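Local atomic coordinates of lysine-sensitive aspartokinase 3 (Escherichia coli, PDB entry 2J0W), a protein that catalyses the ATP-dependent phosphorylation of L-aspartate, the first step of the pathway to lysine, and is feedback-inhibited by lysine through its ACT-domain region. Residues 14-17 and 18-21; 111-114 and 115-119; 242-245 and 246-249. All coordinates share one frame; numbering follows the deposited sequence.

Contact 1 (14-17 and 18-21); sequences VADF and DAMN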
loop_
_atom_site.group_PDB
_atom_site.type_symbol
_atom_site.label_atom_id
_atom_site.label_comp_id
_atom_site.label_asym_id
_atom_site.label_seq_id
_atom_site.Cartn_x
_atom_site.Cartn_y
_atom_site.Cartn_z
ATOM N N VAL A 14 28.845 26.301 -14.207
ATOM C CA VAL A 14 30.301 26.359 -14.175
ATOM C C VAL A 14 30.819 25.563 -15.356
ATOM O O VAL A 14 31.938 25.026 -15.330
ATOM C CB VAL A 14 30.873 25.761 -12.872
ATOM C CG1 VAL A 14 30.302 26.501 -11.672
ATOM C CG2 VAL A 14 30.553 24.262 -12.795
ATOM N N ALA A 15 29.980 25.503 -16.389
ATOM C CA ALA A 15 30.278 24.776 -17.606
ATOM C C ALA A 15 31.500 25.340 -18.279
ATOM O O ALA A 15 32.294 24.604 -18.843
ATOM C CB ALA A 15 29.088 24.837 -18.557
ATOM N N ASP A 16 31.654 26.653 -18.220
ATOM C CA ASP A 16 32.800 27.292 -18.853
ATOM C C ASP A 16 33.209 28.573 -18.158
ATOM O O ASP A 16 32.547 29.032 -17.222
ATOM C CB ASP A 16 32.489 27.604 -20.312
ATOM C CG ASP A 16 31.220 28.407 -20.468
ATOM O OD1 ASP A 16 31.002 29.335 -19.652
ATOM O OD2 ASP A 16 30.445 28.112 -21.407
ATOM N N PHE A 17 34.300 29.151 -18.644
ATOM C CA PHE A 17 34.835 30.383 -18.093
ATOM C C PHE A 17 33.764 31.456 -17.822
ATOM O O PHE A 17 33.610 31.912 -16.686
ATOM C CB PHE A 17 35.909 30.930 -19.033
ATOM C CG PHE A 17 36.670 32.095 -18.471
ATOM C CD1 PHE A 17 36.460 33.379 -18.958
ATOM C CD2 PHE A 17 37.600 31.905 -17.451
ATOM C CE1 PHE A 17 37.167 34.461 -18.438
ATOM C CE2 PHE A 17 38.312 32.978 -16.922
ATOM C CZ PHE A 17 38.096 34.260 -17.417
ATOM N N ASP A 18 33.020 31.850 -18.854
ATOM C CA ASP A 18 31.984 32.870 -18.693
ATOM C C ASP A 18 31.036 32.515 -17.562
ATOM O O ASP A 18 30.909 33.254 -16.581
ATOM C CB ASP A 18 31.187 33.037 -19.988
ATOM C CG ASP A 18 32.044 33.537 -21.137
ATOM O OD1 ASP A 18 32.831 34.491 -20.925
ATOM O OD2 ASP A 18 31.926 32.979 -22.250
ATOM N N ALA A 19 30.375 31.371 -17.717
ATOM C CA ALA A 19 29.428 30.861 -16.734
ATOM C C ALA A 19 30.055 30.882 -15.348
ATOM O O ALA A 19 29.451 31.342 -14.364
ATOM C CB ALA A 19 29.034 29.435 -17.106
ATOM N N MET A 20 31.279 30.378 -15.282
ATOM C CA MET A 20 31.986 30.327 -14.022
ATOM C C MET A 20 32.048 31.737 -13.470
ATOM O O MET A 20 31.872 31.948 -12.277
ATOM C CB MET A 20 33.384 29.755 -14.237
ATOM C CG MET A 20 33.932 29.051 -13.022
ATOM S SD MET A 20 34.835 27.551 -13.457
ATOM C CE MET A 20 36.471 28.118 -13.386
ATOM N N ASN A 21 32.286 32.702 -14.354
ATOM C CA ASN A 21 32.345 34.104 -13.966
ATOM C C ASN A 21 30.966 34.592 -13.485
ATOM O O ASN A 21 30.847 35.195 -12.408
ATOM C CB ASN A 21 32.832 34.960 -15.145
ATOM C CG ASN A 21 34.345 35.183 -15.130
ATOM O OD1 ASN A 21 34.930 35.538 -14.097
ATOM N ND2 ASN A 21 34.980 34.996 -16.280
#
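Asp16 is the N-cap of helix 17-27, and its carboxylate closes the first turn: OD1 accepts from Ala19 N at 2.9 Å, with an N-H...O angle of 159°. The first torsion, 54°, sets CG between the backbone N and the carbonyl carbon, a placement that lets OD1 meet Ala19 N nearly in line with its own C-O bond. Two backbone bonds continue the turn, Met20 N to Asp16 O (2.7 Å) and Asn21 N to Phe17 O (2.8 Å). The carboxylate of Asp18 lies close as well, OD2 being 4.6 Å from Asp16 OD1; the helix N-terminus would probably ease this like-charge approach.

Flat groups meet one turn on. The amide of Asn21 stands nearly upright on the Phe17 ring, the planes 86° apart, and ND2 sits over one face toward the rim, 3.1 Å from CE1. Its OD1 bonds Arg133, which holds the other end of the amide.

Apolar contact is looser: Val14 CB and Met20 SD are 4.4 Å apart. The turn follows strand 5-9 of the central sheet, Val14 O bonds Ser41 OG, and Phe17 and Met20 both pack on helix 108-131.

Contact 2 (111-114 and 115-119); sequences TDEL and VSHGE. With ASP (aspartic acid), chain B.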
loop_
_atom_site.group_PDB
_atom_site.type_symbol
_atom_site.label_atom_id
_atom_site.label_comp_id
_atom_site.label_asym_id
_atom_site.label_seq_id
_atom_site.Cartn_x
_atom_site.Cartn_y
_atom_site.Cartn_z
ATOM N N THR A 111 34.669 3.568 -9.867
ATOM C CA THR A 111 33.841 4.593 -10.491
ATOM C C THR A 111 33.745 5.866 -9.620
ATOM O O THR A 111 33.933 6.986 -10.111
ATOM C CB THR A 111 32.444 4.030 -10.760
ATOM O OG1 THR A 111 32.502 3.122 -11.871
ATOM C CG2 THR A 111 31.460 5.160 -11.059
ATOM N N ASP A 112 33.470 5.690 -8.327
ATOM C CA ASP A 112 33.377 6.827 -7.418
ATOM C C ASP A 112 34.705 7.575 -7.403
ATOM O O ASP A 112 34.734 8.806 -7.385
ATOM C CB ASP A 112 33.033 6.367 -5.990
ATOM C CG ASP A 112 31.532 6.375 -5.706
ATOM O OD1 ASP A 112 30.736 6.439 -6.665
ATOM O OD2 ASP A 112 31.142 6.304 -4.520
ATOM N N GLU A 113 35.805 6.824 -7.417
ATOM C CA GLU A 113 37.136 7.426 -7.381
ATOM C C GLU A 113 37.483 8.171 -8.660
ATOM O O GLU A 113 38.112 9.225 -8.629
ATOM C CB GLU A 113 38.194 6.362 -7.132
ATOM C CG GLU A 113 39.621 6.888 -7.295
ATOM C CD GLU A 113 39.941 8.062 -6.385
ATOM O OE1 GLU A 113 39.658 7.978 -5.170
ATOM O OE2 GLU A 113 40.493 9.064 -6.883
ATOM N N LEU A 114 37.087 7.613 -9.792
ATOM C CA LEU A 114 37.377 8.253 -11.056
ATOM C C LEU A 114 36.409 9.411 -11.248
ATOM O O LEU A 114 36.806 10.504 -11.642
ATOM C CB LEU A 114 37.225 7.238 -12.185
ATOM C CG LEU A 114 37.751 7.642 -13.554
ATOM C CD1 LEU A 114 37.704 6.434 -14.464
ATOM C CD2 LEU A 114 36.925 8.767 -14.118
ATOM N N VAL A 115 35.132 9.186 -10.967
ATOM C CA VAL A 115 34.176 10.262 -11.173
ATOM C C VAL A 115 34.401 11.435 -10.244
ATOM O O VAL A 115 34.054 12.555 -10.570
ATOM C CB VAL A 115 32.720 9.785 -11.029
ATOM C CG1 VAL A 115 31.808 10.989 -10.907
ATOM C CG2 VAL A 115 32.308 8.954 -12.254
ATOM N N SER A 116 34.996 11.192 -9.093
ATOM C CA SER A 116 35.229 12.270 -8.155
ATOM C C SER A 116 36.063 13.383 -8.802
ATOM O O SER A 116 35.868 14.569 -8.508
ATOM C CB SER A 116 35.944 11.726 -6.931
ATOM O OG SER A 116 37.208 11.236 -7.315
ATOM N N HIS A 117 36.975 13.005 -9.693
ATOM C CA HIS A 117 37.840 13.971 -10.380
ATOM C C HIS A 117 37.177 15.208 -11.023
ATOM O O HIS A 117 37.819 16.256 -11.136
ATOM C CB HIS A 117 38.693 13.243 -11.422
ATOM C CG HIS A 117 39.784 12.412 -10.819
ATOM N ND1 HIS A 117 39.531 11.290 -10.058
ATOM C CD2 HIS A 117 41.127 12.580 -10.802
ATOM C CE1 HIS A 117 40.670 10.807 -9.595
ATOM N NE2 HIS A 117 41.653 11.573 -10.031
ATOM N N GLY A 118 35.911 15.095 -11.433
ATOM C CA GLY A 118 35.210 16.216 -12.051
ATOM C C GLY A 118 35.089 17.430 -11.143
ATOM O O GLY A 118 35.527 18.537 -11.491
ATOM N N GLU A 119 34.499 17.238 -9.968
ATOM C CA GLU A 119 34.363 18.344 -9.026
ATOM C C GLU A 119 35.738 18.794 -8.513
ATOM O O GLU A 119 35.889 19.907 -8.023
ATOM C CB GLU A 119 33.461 17.968 -7.846
ATOM C CG GLU A 119 32.725 16.631 -7.957
ATOM C CD GLU A 119 31.732 16.555 -9.097
ATOM O OE1 GLU A 119 31.938 15.719 -9.994
ATOM O OE2 GLU A 119 30.747 17.316 -9.095
HETATM N N ASP B . 28.443 16.058 -10.561
HETATM C CA ASP B . 27.430 15.086 -10.157
HETATM C C ASP B . 26.559 14.810 -11.402
HETATM O O ASP B . 26.937 15.274 -12.505
HETATM C CB ASP B . 26.626 15.644 -8.943
HETATM C CG ASP B . 25.721 16.870 -9.202
HETATM O OD1 ASP B . 25.674 17.346 -10.378
HETATM O OD2 ASP B . 25.052 17.367 -8.225
HETATM O OXT ASP B . 25.471 14.154 -11.250
#
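Ser116 OG is turned between its backbone N and carbonyl carbon (chi1 63°), which drops it onto Glu113 O at 2.6 Å, while His117, with CG beside its own backbone N (chi1 -73°), brings ND1 to the same oxygen at 2.9 Å. The hydroxyl donates from above the carbonyl plane; the imidazole approaches with that carbonyl at its edge. The ring bond is weak and forked, since ND1 also reaches Leu114 O at 3.2 Å, again weakly. Two side-chain donors thus occupy a carbonyl that a regular alpha-helix would offer to His117 N. That amide instead bonds Leu114 O, three residues back, and Gly118 N likewise turns to Val115 O. The regular bonds, such as Val115 N to Thr111 O (2.6 Å), give way here, and the helix is kinked at Gly118 and Glu119.

The kinked element, helix 108-131, belongs to the amino acid kinase fold and carries the substrate-binding Glu119 at the kink. Glu119 OE2 takes a hydrogen bond from the amino N of the bound aspartate at 3.0 Å, a ligand also held by Thr45, Arg198, Gly199 and Ser201. On another side of the helix the Glu113 carboxylate stands almost perpendicular to the His117 ring, 81° between planes, with OE2 3.2 Å from CE1; OE1 bonds Thr193. With ND1 and NE2 (to Asn94 OD1) both acting as donors, though weakly, and Glu113 beside the ring, a protonated imidazole is possible. Val115 CG2 lies alongside Thr111 CG2 at 4.1 Å and, with Leu114, faces Leu48 of helix 44-51.

Contact 3 (242-245 and 246-249); sequences EIAF and AEAA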
loop_
_atom_site.group_PDB
_atom_site.type_symbol
_atom_site.label_atom_id
_atom_site.label_comp_id
_atom_site.label_asym_id
_atom_site.label_seq_id
_atom_site.Cartn_x
_atom_site.Cartn_y
_atom_site.Cartn_z
ATOM N N GLU A 242 7.255 30.833 -3.455
ATOM C CA GLU A 242 7.586 30.349 -2.118
ATOM C C GLU A 242 6.822 29.075 -1.789
ATOM O O GLU A 242 5.645 28.950 -2.122
ATOM C CB GLU A 242 7.290 31.430 -1.067
ATOM C CG GLU A 242 7.828 31.104 0.324
ATOM C CD GLU A 242 7.479 32.160 1.360
ATOM O OE1 GLU A 242 6.275 32.403 1.578
ATOM O OE2 GLU A 242 8.411 32.742 1.953
ATOM N N ILE A 243 7.503 28.128 -1.140
ATOM C CA ILE A 243 6.915 26.834 -0.765
ATOM C C ILE A 243 7.548 26.317 0.525
ATOM O O ILE A 243 8.578 26.837 0.964
ATOM C CB ILE A 243 7.154 25.770 -1.854
ATOM C CG1 ILE A 243 6.323 24.527 -1.541
ATOM C CG2 ILE A 243 8.634 25.395 -1.904
ATOM C CD1 ILE A 243 6.317 23.493 -2.627
ATOM N N ALA A 244 6.942 25.282 1.114
ATOM C CA ALA A 244 7.420 24.691 2.375
ATOM C C ALA A 244 8.110 23.342 2.198
ATOM O O ALA A 244 7.868 22.611 1.220
ATOM C CB ALA A 244 6.270 24.543 3.371
ATOM N N PHE A 245 8.958 23.024 3.178
ATOM C CA PHE A 245 9.744 21.788 3.214
ATOM C C PHE A 245 9.071 20.507 2.728
ATOM O O PHE A 245 9.444 19.969 1.681
ATOM C CB PHE A 245 10.293 21.571 4.626
ATOM C CG PHE A 245 11.388 22.526 4.994
ATOM C CD1 PHE A 245 12.308 22.951 4.031
ATOM C CD2 PHE A 245 11.538 22.962 6.307
ATOM C CE1 PHE A 245 13.351 23.782 4.369
ATOM C CE2 PHE A 245 12.589 23.804 6.662
ATOM C CZ PHE A 245 13.499 24.215 5.692
ATOM N N ALA A 246 8.089 20.012 3.475
ATOM C CA ALA A 246 7.444 18.767 3.077
ATOM C C ALA A 246 6.862 18.852 1.675
ATOM O O ALA A 246 6.930 17.882 0.920
ATOM C CB ALA A 246 6.372 18.373 4.085
ATOM N N GLU A 247 6.297 19.995 1.316
ATOM C CA GLU A 247 5.745 20.111 -0.025
ATOM C C GLU A 247 6.800 19.771 -1.053
ATOM O O GLU A 247 6.654 18.849 -1.843
ATOM C CB GLU A 247 5.255 21.531 -0.295
ATOM C CG GLU A 247 3.857 21.813 0.169
ATOM C CD GLU A 247 3.513 23.269 0.015
ATOM O OE1 GLU A 247 3.907 24.064 0.890
ATOM O OE2 GLU A 247 2.866 23.610 -0.992
ATOM N N ALA A 248 7.867 20.551 -1.026
ATOM C CA ALA A 248 8.993 20.404 -1.941
ATOM C C ALA A 248 9.716 19.085 -1.749
ATOM O O ALA A 248 10.104 18.433 -2.719
ATOM C CB ALA A 248 9.960 21.544 -1.722
ATOM N N ALA A 249 9.901 18.718 -0.484
ATOM C CA ALA A 249 10.564 17.481 -0.126
ATOM C C ALA A 249 9.955 16.373 -0.960
ATOM O O ALA A 249 10.664 15.564 -1.560
ATOM C CB ALA A 249 10.358 17.191 1.343
#
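Ile243 and Glu247 meet where strand 239-244 of the amino acid kinase domain runs straight into helix 245-253, with Ala244 as the N-cap. The junction contains one half of a capping box: Glu247, third residue after the cap, turns its carboxylate back, and OE1 accepts from Ala244 N at 3.3 Å. The methyl of Ala244 cannot supply the reciprocal bond.

The inner part is close-packed, both Ile243 and Glu247 being buried. Ile243 sends CG1 away from its backbone N (chi1 -170°), laying CG1 and CD1 across the Glu247 chain; the 3.2 Å from CD1 to Glu247 CB is unusually short and its exact value doubtful. The aliphatic branch therefore lies against the very carboxylate that reaches back to Ala244 N, whose OE2 forms a salt bridge with Arg300. Beside it Ile243 CG2 and Ala248 CB touch more lightly at 4.1 Å, and the buried Phe245 turns from the helix start to pack on Val289 and on Ala267 and Val268 of helix 264-270.

The solvent side is lined by the small side chains of Ala244, Ala246 and Ala249. Ala246 is exposed; its methyl points away from residues 242-245 and touches His425. The first regular helical bond, Ala248 N to Ala244 O, spans 3.0 Å with a nearly straight N-H...O angle of 173°.

How the contacts relate
Contact 2 is the most buried of the three, while contacts 1 and 3 are partly buried and each has an exposed residue. Contacts 1 and 3 both start a helix, but by different means: one uses an aspartate at the cap itself, the other a glutamate reaching back from the first turn. Contact 2 instead lies within a helix, where the side chains of Ser116 and His117 take up a backbone carbonyl. Contact 1 packs on the helix that contains contact 2: Phe17 and Met20 touch later turns of helix 108-131, and the nearest atoms of the two contacts are about 8 Å apart. Contact 3 stands apart, its centre about 31 Å from that of contact 2, across the chain's centre.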